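Local coordinates for protein ABC-type metal ion transport system, periplasmic component (Vibrio vulnificus, PDB 3K2D) that binds methionine in a cleft between two alpha/beta lobes, probably as the substrate-binding lipoprotein of an ABC transporter, and activates Toll-like receptor 2, at residues P65-D68 / R69-D73; L122-Q126 / Q127-K131; I130-R133 / P134-L138. The protein carries 4 engineered substitutions. One frame throughout, in Å; residues are numbered along the deposited sequence.

Contact 1 (P65-D68 / R69-D73). With MET (methionine), chain C.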
loop_
_atom_site.group_PDB
_atom_site.type_symbol
_atom_site.label_atom_id
_atom_site.label_comp_id
_atom_site.label_asym_id
_atom_site.label_seq_id
_atom_site.Cartn_x
_atom_site.Cartn_y
_atom_site.Cartn_z
ATOM N N PRO A 65 10.210 0.221 -1.654
ATOM C CA PRO A 65 10.679 1.423 -0.954
ATOM C C PRO A 65 10.336 1.376 0.520
ATOM O O PRO A 65 11.163 1.700 1.364
ATOM C CB PRO A 65 9.946 2.548 -1.672
ATOM C CG PRO A 65 9.850 2.038 -3.072
ATOM C CD PRO A 65 9.430 0.590 -2.851
ATOM N N TYR A 66 9.115 0.956 0.825
ATOM C CA TYR A 66 8.652 0.884 2.201
ATOM C C TYR A 66 9.382 -0.157 3.045
ATOM O O TYR A 66 9.702 0.083 4.207
ATOM C CB TYR A 66 7.157 0.601 2.232
ATOM C CG TYR A 66 6.588 0.658 3.624
ATOM C CD1 TYR A 66 6.632 -0.451 4.462
ATOM C CD2 TYR A 66 6.014 1.831 4.113
ATOM C CE1 TYR A 66 6.117 -0.399 5.746
ATOM C CE2 TYR A 66 5.497 1.890 5.394
ATOM C CZ TYR A 66 5.553 0.773 6.206
ATOM O OH TYR A 66 5.049 0.834 7.488
ATOM N N LEU A 67 9.622 -1.322 2.461
ATOM C CA LEU A 67 10.315 -2.397 3.150
ATOM C C LEU A 67 11.770 -1.995 3.430
ATOM O O LEU A 67 12.247 -2.117 4.560
ATOM C CB LEU A 67 10.264 -3.662 2.290
ATOM C CG LEU A 67 11.171 -4.836 2.661
ATOM C CD1 LEU A 67 10.788 -5.416 4.012
ATOM C CD2 LEU A 67 11.060 -5.882 1.556
ATOM N N ASP A 68 12.471 -1.510 2.404
ATOM C CA ASP A 68 13.861 -1.094 2.584
ATOM C C ASP A 68 13.986 -0.055 3.698
ATOM O O ASP A 68 14.855 -0.152 4.565
ATOM C CB ASP A 68 14.438 -0.512 1.290
ATOM C CG ASP A 68 14.599 -1.555 0.197
ATOM O OD1 ASP A 68 14.586 -2.760 0.515
ATOM O OD2 ASP A 68 14.754 -1.175 -0.983
ATOM N N ARG A 69 13.100 0.934 3.676
ATOM C CA ARG A 69 13.126 1.989 4.668
ATOM C C ARG A 69 12.907 1.442 6.070
ATOM O O ARG A 69 13.580 1.834 7.020
ATOM C CB ARG A 69 12.059 3.030 4.340
ATOM C CG ARG A 69 11.965 4.150 5.350
ATOM C CD ARG A 69 13.260 4.934 5.424
ATOM N NE ARG A 69 13.214 5.897 6.519
ATOM C CZ ARG A 69 13.747 7.110 6.464
ATOM N NH1 ARG A 69 14.375 7.513 5.369
ATOM N NH2 ARG A 69 13.618 7.930 7.494
ATOM N N GLN A 70 11.962 0.526 6.198
ATOM C CA GLN A 70 11.657 -0.047 7.496
ATOM C C GLN A 70 12.764 -0.977 8.000
ATOM O O GLN A 70 13.002 -1.075 9.201
ATOM C CB GLN A 70 10.335 -0.787 7.415
ATOM C CG GLN A 70 9.907 -1.389 8.715
ATOM C CD GLN A 70 8.483 -1.067 9.004
ATOM O OE1 GLN A 70 8.151 0.082 9.285
ATOM N NE2 GLN A 70 7.618 -2.067 8.915
ATOM N N VAL A 71 13.426 -1.665 7.078
ATOM C CA VAL A 71 14.524 -2.555 7.431
ATOM C C VAL A 71 15.715 -1.720 7.912
ATOM O O VAL A 71 16.445 -2.116 8.813
ATOM C CB VAL A 71 14.955 -3.397 6.215
ATOM C CG1 VAL A 71 16.401 -3.890 6.384
ATOM C CG2 VAL A 71 13.992 -4.567 6.053
ATOM N N GLU A 72 15.900 -0.558 7.302
ATOM C CA GLU A 72 16.985 0.333 7.667
ATOM C C GLU A 72 16.741 0.964 9.033
ATOM O O GLU A 72 17.667 1.110 9.828
ATOM C CB GLU A 72 17.120 1.422 6.612
ATOM C CG GLU A 72 18.318 2.327 6.772
ATOM C CD GLU A 72 18.380 3.360 5.662
ATOM O OE1 GLU A 72 17.453 4.203 5.579
ATOM O OE2 GLU A 72 19.344 3.321 4.865
ATOM N N ASP A 73 15.493 1.326 9.315
ATOM C CA ASP A 73 15.179 1.949 10.596
ATOM C C ASP A 73 15.018 0.977 11.768
ATOM O O ASP A 73 15.179 1.373 12.919
ATOM C CB ASP A 73 13.925 2.826 10.472
ATOM C CG ASP A 73 14.076 3.940 9.421
ATOM O OD1 ASP A 73 15.141 4.608 9.375
ATOM O OD2 ASP A 73 13.115 4.159 8.645
HETATM N N MET C . -0.459 -0.857 -0.473
HETATM C CA MET C . 0.189 0.508 -0.554
HETATM C C MET C . 0.049 0.986 -1.956
HETATM O O MET C . 0.262 0.179 -2.901
HETATM C CB MET C . 1.678 0.513 -0.275
HETATM C CG MET C . 2.046 0.103 1.079
HETATM S SD MET C . 3.679 0.613 1.485
HETATM C CE MET C . 3.524 -0.087 3.087
HETATM O OXT MET C . -0.246 2.176 -2.146
#

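Contact 2 (L122-Q126 / Q127-K131)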
loop_
_atom_site.group_PDB
_atom_site.type_symbol
_atom_site.label_atom_id
_atom_site.label_comp_id
_atom_site.label_asym_id
_atom_site.label_seq_id
_atom_site.Cartn_x
_atom_site.Cartn_y
_atom_site.Cartn_z
ATOM N N LEU A 122 5.881 13.515 -5.162
ATOM C CA LEU A 122 6.230 13.300 -6.561
ATOM C C LEU A 122 4.951 13.362 -7.409
ATOM O O LEU A 122 4.928 13.963 -8.479
ATOM C CB LEU A 122 6.898 11.934 -6.740
ATOM C CG LEU A 122 8.367 11.787 -6.320
ATOM C CD1 LEU A 122 8.819 10.350 -6.514
ATOM C CD2 LEU A 122 9.233 12.740 -7.145
ATOM N N LEU A 123 3.884 12.744 -6.916
ATOM C CA LEU A 123 2.611 12.738 -7.626
ATOM C C LEU A 123 2.040 14.148 -7.761
ATOM O O LEU A 123 1.517 14.519 -8.811
ATOM C CB LEU A 123 1.614 11.839 -6.900
ATOM C CG LEU A 123 0.233 11.746 -7.544
ATOM C CD1 LEU A 123 0.353 11.211 -8.959
ATOM C CD2 LEU A 123 -0.657 10.853 -6.703
ATOM N N LEU A 124 2.137 14.932 -6.693
ATOM C CA LEU A 124 1.640 16.301 -6.717
ATOM C C LEU A 124 2.387 17.098 -7.781
ATOM O O LEU A 124 1.793 17.876 -8.528
ATOM C CB LEU A 124 1.826 16.960 -5.346
ATOM C CG LEU A 124 0.862 16.475 -4.261
ATOM C CD1 LEU A 124 1.237 17.069 -2.905
ATOM C CD2 LEU A 124 -0.564 16.854 -4.664
ATOM N N GLU A 125 3.697 16.895 -7.843
ATOM C CA GLU A 125 4.535 17.581 -8.816
ATOM C C GLU A 125 4.049 17.268 -10.226
ATOM O O GLU A 125 4.002 18.150 -11.080
ATOM C CB GLU A 125 5.978 17.136 -8.644
ATOM C CG GLU A 125 6.959 17.788 -9.579
ATOM C CD GLU A 125 8.381 17.364 -9.275
ATOM O OE1 GLU A 125 8.596 16.152 -9.079
ATOM O OE2 GLU A 125 9.278 18.232 -9.235
ATOM N N GLN A 126 3.673 16.015 -10.464
ATOM C CA GLN A 126 3.179 15.616 -11.778
ATOM C C GLN A 126 1.888 16.334 -12.123
ATOM O O GLN A 126 1.509 16.419 -13.285
ATOM C CB GLN A 126 2.952 14.105 -11.826
ATOM C CG GLN A 126 4.234 13.346 -11.749
ATOM C CD GLN A 126 5.176 13.781 -12.838
ATOM O OE1 GLN A 126 4.964 13.464 -14.006
ATOM N NE2 GLN A 126 6.210 14.535 -12.473
ATOM N N GLN A 127 1.207 16.837 -11.106
ATOM C CA GLN A 127 -0.041 17.549 -11.312
ATOM C C GLN A 127 0.239 19.034 -11.495
ATOM O O GLN A 127 -0.658 19.818 -11.793
ATOM C CB GLN A 127 -0.957 17.329 -10.110
ATOM C CG GLN A 127 -2.106 16.379 -10.376
ATOM C CD GLN A 127 -1.708 15.181 -11.217
ATOM O OE1 GLN A 127 -0.853 14.392 -10.823
ATOM N NE2 GLN A 127 -2.330 15.042 -12.380
ATOM N N GLY A 128 1.496 19.416 -11.311
ATOM C CA GLY A 128 1.870 20.805 -11.453
ATOM C C GLY A 128 1.484 21.639 -10.247
ATOM O O GLY A 128 1.505 22.867 -10.315
ATOM N N LEU A 129 1.128 20.986 -9.146
ATOM C CA LEU A 129 0.737 21.707 -7.940
ATOM C C LEU A 129 1.959 22.234 -7.212
ATOM O O LEU A 129 1.894 23.241 -6.514
ATOM C CB LEU A 129 -0.056 20.797 -7.004
ATOM C CG LEU A 129 -1.461 20.413 -7.458
ATOM C CD1 LEU A 129 -2.010 19.350 -6.525
ATOM C CD2 LEU A 129 -2.366 21.649 -7.464
ATOM N N ILE A 130 3.077 21.539 -7.371
ATOM C CA ILE A 130 4.325 21.943 -6.729
ATOM C C ILE A 130 5.500 21.458 -7.555
ATOM O O ILE A 130 5.342 20.643 -8.462
ATOM C CB ILE A 130 4.485 21.321 -5.331
ATOM C CG1 ILE A 130 4.567 19.798 -5.457
ATOM C CG2 ILE A 130 3.339 21.734 -4.433
ATOM C CD1 ILE A 130 5.552 19.164 -4.510
ATOM N N LYS A 131 6.681 21.967 -7.244
ATOM C CA LYS A 131 7.875 21.534 -7.944
ATOM C C LYS A 131 8.890 21.127 -6.880
ATOM O O LYS A 131 8.984 21.773 -5.833
ATOM C CB LYS A 131 8.428 22.657 -8.826
ATOM C CG LYS A 131 9.528 22.170 -9.746
ATOM C CD LYS A 131 10.126 23.263 -10.615
ATOM C CE LYS A 131 11.337 22.716 -11.395
ATOM N NZ LYS A 131 12.401 22.139 -10.493
#

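Contact 3 (I130-R133 / P134-L138)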
loop_
_atom_site.group_PDB
_atom_site.type_symbol
_atom_site.label_atom_id
_atom_site.label_comp_id
_atom_site.label_asym_id
_atom_site.label_seq_id
_atom_site.Cartn_x
_atom_site.Cartn_y
_atom_site.Cartn_z
ATOM N N ILE A 130 3.077 21.539 -7.371
ATOM C CA ILE A 130 4.325 21.943 -6.729
ATOM C C ILE A 130 5.500 21.458 -7.555
ATOM O O ILE A 130 5.342 20.643 -8.462
ATOM C CB ILE A 130 4.485 21.321 -5.331
ATOM C CG1 ILE A 130 4.567 19.798 -5.457
ATOM C CG2 ILE A 130 3.339 21.734 -4.433
ATOM C CD1 ILE A 130 5.552 19.164 -4.510
ATOM N N LYS A 131 6.681 21.967 -7.244
ATOM C CA LYS A 131 7.875 21.534 -7.944
ATOM C C LYS A 131 8.890 21.127 -6.880
ATOM O O LYS A 131 8.984 21.773 -5.833
ATOM C CB LYS A 131 8.428 22.657 -8.826
ATOM C CG LYS A 131 9.528 22.170 -9.746
ATOM C CD LYS A 131 10.126 23.263 -10.615
ATOM C CE LYS A 131 11.337 22.716 -11.395
ATOM N NZ LYS A 131 12.401 22.139 -10.493
ATOM N N LEU A 132 9.622 20.041 -7.132
ATOM C CA LEU A 132 10.628 19.547 -6.185
ATOM C C LEU A 132 12.029 19.765 -6.740
ATOM O O LEU A 132 12.205 19.878 -7.951
ATOM C CB LEU A 132 10.410 18.060 -5.919
ATOM C CG LEU A 132 9.049 17.738 -5.304
ATOM C CD1 LEU A 132 8.746 16.257 -5.452
ATOM C CD2 LEU A 132 9.036 18.159 -3.837
ATOM N N ARG A 133 13.026 19.820 -5.865
ATOM C CA ARG A 133 14.392 20.019 -6.320
ATOM C C ARG A 133 14.782 18.938 -7.318
ATOM O O ARG A 133 14.269 17.833 -7.286
ATOM C CB ARG A 133 15.364 20.036 -5.138
ATOM C CG ARG A 133 15.626 18.708 -4.468
ATOM C CD ARG A 133 16.406 18.950 -3.189
ATOM N NE ARG A 133 16.841 17.711 -2.553
ATOM C CZ ARG A 133 17.836 16.951 -2.997
ATOM N NH1 ARG A 133 18.509 17.306 -4.084
ATOM N NH2 ARG A 133 18.160 15.836 -2.358
ATOM N N PRO A 134 15.712 19.252 -8.223
ATOM C CA PRO A 134 16.158 18.298 -9.239
ATOM C C PRO A 134 16.627 16.916 -8.764
ATOM O O PRO A 134 16.143 15.896 -9.261
ATOM C CB PRO A 134 17.267 19.069 -9.962
ATOM C CG PRO A 134 16.874 20.513 -9.765
ATOM C CD PRO A 134 16.453 20.522 -8.332
ATOM N N GLU A 135 17.561 16.886 -7.811
ATOM C CA GLU A 135 18.122 15.624 -7.307
ATOM C C GLU A 135 17.294 14.841 -6.283
ATOM O O GLU A 135 17.756 13.813 -5.788
ATOM C CB GLU A 135 19.513 15.864 -6.693
ATOM C CG GLU A 135 20.666 16.165 -7.669
ATOM C CD GLU A 135 21.357 14.912 -8.210
ATOM O OE1 GLU A 135 21.375 13.877 -7.508
ATOM O OE2 GLU A 135 21.905 14.966 -9.333
ATOM N N VAL A 136 16.092 15.310 -5.956
ATOM C CA VAL A 136 15.269 14.611 -4.972
ATOM C C VAL A 136 14.959 13.204 -5.449
ATOM O O VAL A 136 14.771 12.979 -6.646
ATOM C CB VAL A 136 13.940 15.341 -4.716
ATOM C CG1 VAL A 136 12.978 15.103 -5.862
ATOM C CG2 VAL A 136 13.346 14.866 -3.412
ATOM N N GLY A 137 14.900 12.258 -4.520
ATOM C CA GLY A 137 14.621 10.883 -4.897
ATOM C C GLY A 137 13.215 10.402 -4.582
ATOM O O GLY A 137 12.232 11.068 -4.882
ATOM N N LEU A 138 13.118 9.227 -3.979
ATOM C CA LEU A 138 11.825 8.678 -3.628
ATOM C C LEU A 138 11.437 9.089 -2.213
ATOM O O LEU A 138 10.327 8.811 -1.766
ATOM C CB LEU A 138 11.847 7.153 -3.747
ATOM C CG LEU A 138 12.010 6.606 -5.165
ATOM C CD1 LEU A 138 11.951 5.097 -5.128
ATOM C CD2 LEU A 138 10.912 7.139 -6.056
#

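Contact 1 (P65-D68 / R69-D73)
Helix 64-74 brings one wall of the methionine pocket to the ligand through Tyr-66, whose ring stands beside the side chain of Gln-70 one turn further along. The bound methionine lays its methyl end against the flat of the phenol: its CE sits 3.1 Å above the ring plane, over the centre, and 3.2 Å from Tyr-66 CG. The sulfur is close behind, 3.6 Å from Tyr-66 CG to the ligand SD, so this is a CH-pi and Met-aromatic contact in one. A tyrosine suits the place because its broad face offers a polarisable surface to a thioether. With CG anti to the backbone N (chi1 -174°), the ring leans off the helix into the cleft, where Tyr-44, Phe-61 and Asn-116 of the same pocket also touch it. The cleft between two lobes, each built on a mixed five-stranded sheet, is that of the periplasmic binding proteins, and the ligand's polar end is held by Arg-119, Thr-177 and Asn-202.

Beneath these side chains runs regular i to i+4 bonding. Arg-69 N donates to Pro-65 O at 3.1 Å, and Gln-70 N to Tyr-66 O at 3.0 Å. Pro-65 fits the first turn, where the missing N-H costs no helical bond. On another side of the helix Leu-67 and Val-71 point the same way, with Leu-67 CD1 3.9 Å from Val-71 CG2; the buried Leu-67 also packs on Leu-78 and Ile-80 of the neighbouring strand. The exposed Asp-68 is paired with Lys-64, while Arg-69 bends at chi2 (62°) to bring NE to the syn lone pair of Asp-73 OD2, a salt bridge of 2.7 Å whose acceptor lies somewhat out of the guanidinium plane.

Contact 2 (L122-Q126 / Q127-K131)
Leu-124 and Glu-125, in the last turn of helix 114-126, take backbone bonds from Gln-127, Gly-128 and Leu-129 of the chain that follows, in a Schellman motif. Leu-129 N reaches back to Leu-124 O at 3.2 Å, and Gly-128 N to Glu-125 O at 2.8 Å. Leu-124 O is doubly gripped: Gln-127 N also donates to it, at 2.8 Å, coming from the opposite face of the carbonyl plane. Gly-128 takes a positive phi of 78°, a conformation glycine adopts easily, and this turns the chain out of the helix.

The apolar contacts lie under that turn. Leu-124 CD2 meets Leu-129 CD1 as the two side chains cross, and both rest on Ile-108 of strand 107-111. Leu-124 CB lies 3.9 Å from Ile-130 CG1, extending the same greasy patch towards Ile-145.

Polar and C-H contacts involve Glu-125. Glu-125 CA lies 3.2 Å from Ile-130 O, a CA-H...O contact. The extended side chain, CG anti to the backbone N (chi1 -179°), runs beside Lys-131 and ends with OE2 hydrogen-bonded to the backbone N of Leu-132. Lys-131 NZ stays 5.2 Å from Glu-125 OE2, a distance at which the opposite charges may still attract without a salt bridge.

Capping thus satisfies Leu-124 O and Glu-125 O, while the leucines and the carboxylate tie the outgoing chain to the helix.

Contact 3 (I130-R133 / P134-L138)
Arg-133 and Val-136 are the outer residues of a type I beta turn that carries the chain away from strand 131-132. Val-136 N donates to Arg-133 O across the turn, a weak bond of 3.4 Å. Pro-134 suits the second position because its ring fixes phi near the required value, here -53°, and the position asks for no N-H.

The conformation of Arg-133 sets the rest. Its CG lies between the backbone N and the carbonyl carbon (chi1 72°), and from CG to NE the chain is extended, which lays the side chain back across the turn. Its methylene CG passes 3.8 Å from Val-136 CB. Further out, the guanidinium lies with one face over the Glu-135 to Val-136 peptide; Val-136 N is 3.6 Å from that plane, displaced towards its rim. NH1 comes up against CB of Glu-135, yet the carboxylate bends away at chi2, leaving Arg-133 NH1 5.6 Å from Glu-135 OE1. The guanidinium's salt bridge is instead made by NE to Asp-144, before strand 145-147.

Val-136 also has a methyl, CG1, between its backbone N and carbonyl carbon (chi1 76°). That branch lies 3.3 Å from Arg-133 O, and Val-136 CG1 is 3.9 Å from Leu-132 CB, so a branched aliphatic residue is set against the buried leucine of the strand.

With its backbone bond weak, the turn has a proline that restricts phi and an arginine laid over the 135-136 peptide, whose NE pairs with Asp-144 and so ties the turn to the residue just before strand 145-147.

Overall arrangement
Contacts 2 and 3 belong to one continuous run and share Ile-130 and Lys-131; their centres are 10 Å apart. The helix of contact 2 is joined to strand 131-132 of contact 3 by the hydrogen bond from Leu-132 N to Glu-125 OE2, 2.8 Å long, and by Leu-122, whose CD2 packs 3.9 Å from Leu-132 CD1. Contact 1 carries the methionine-touching Tyr-66 on a helix across the cleft, its centre about 20 Å from that of contact 3, though Pro-65 CG and Leu-138 CD1 meet at 4.2 Å. Contact 2 does not touch contact 1; the side chain of Leu-123 lies about 10 Å from the ligand, whereas Arg-119, earlier on its helix, binds methionine directly.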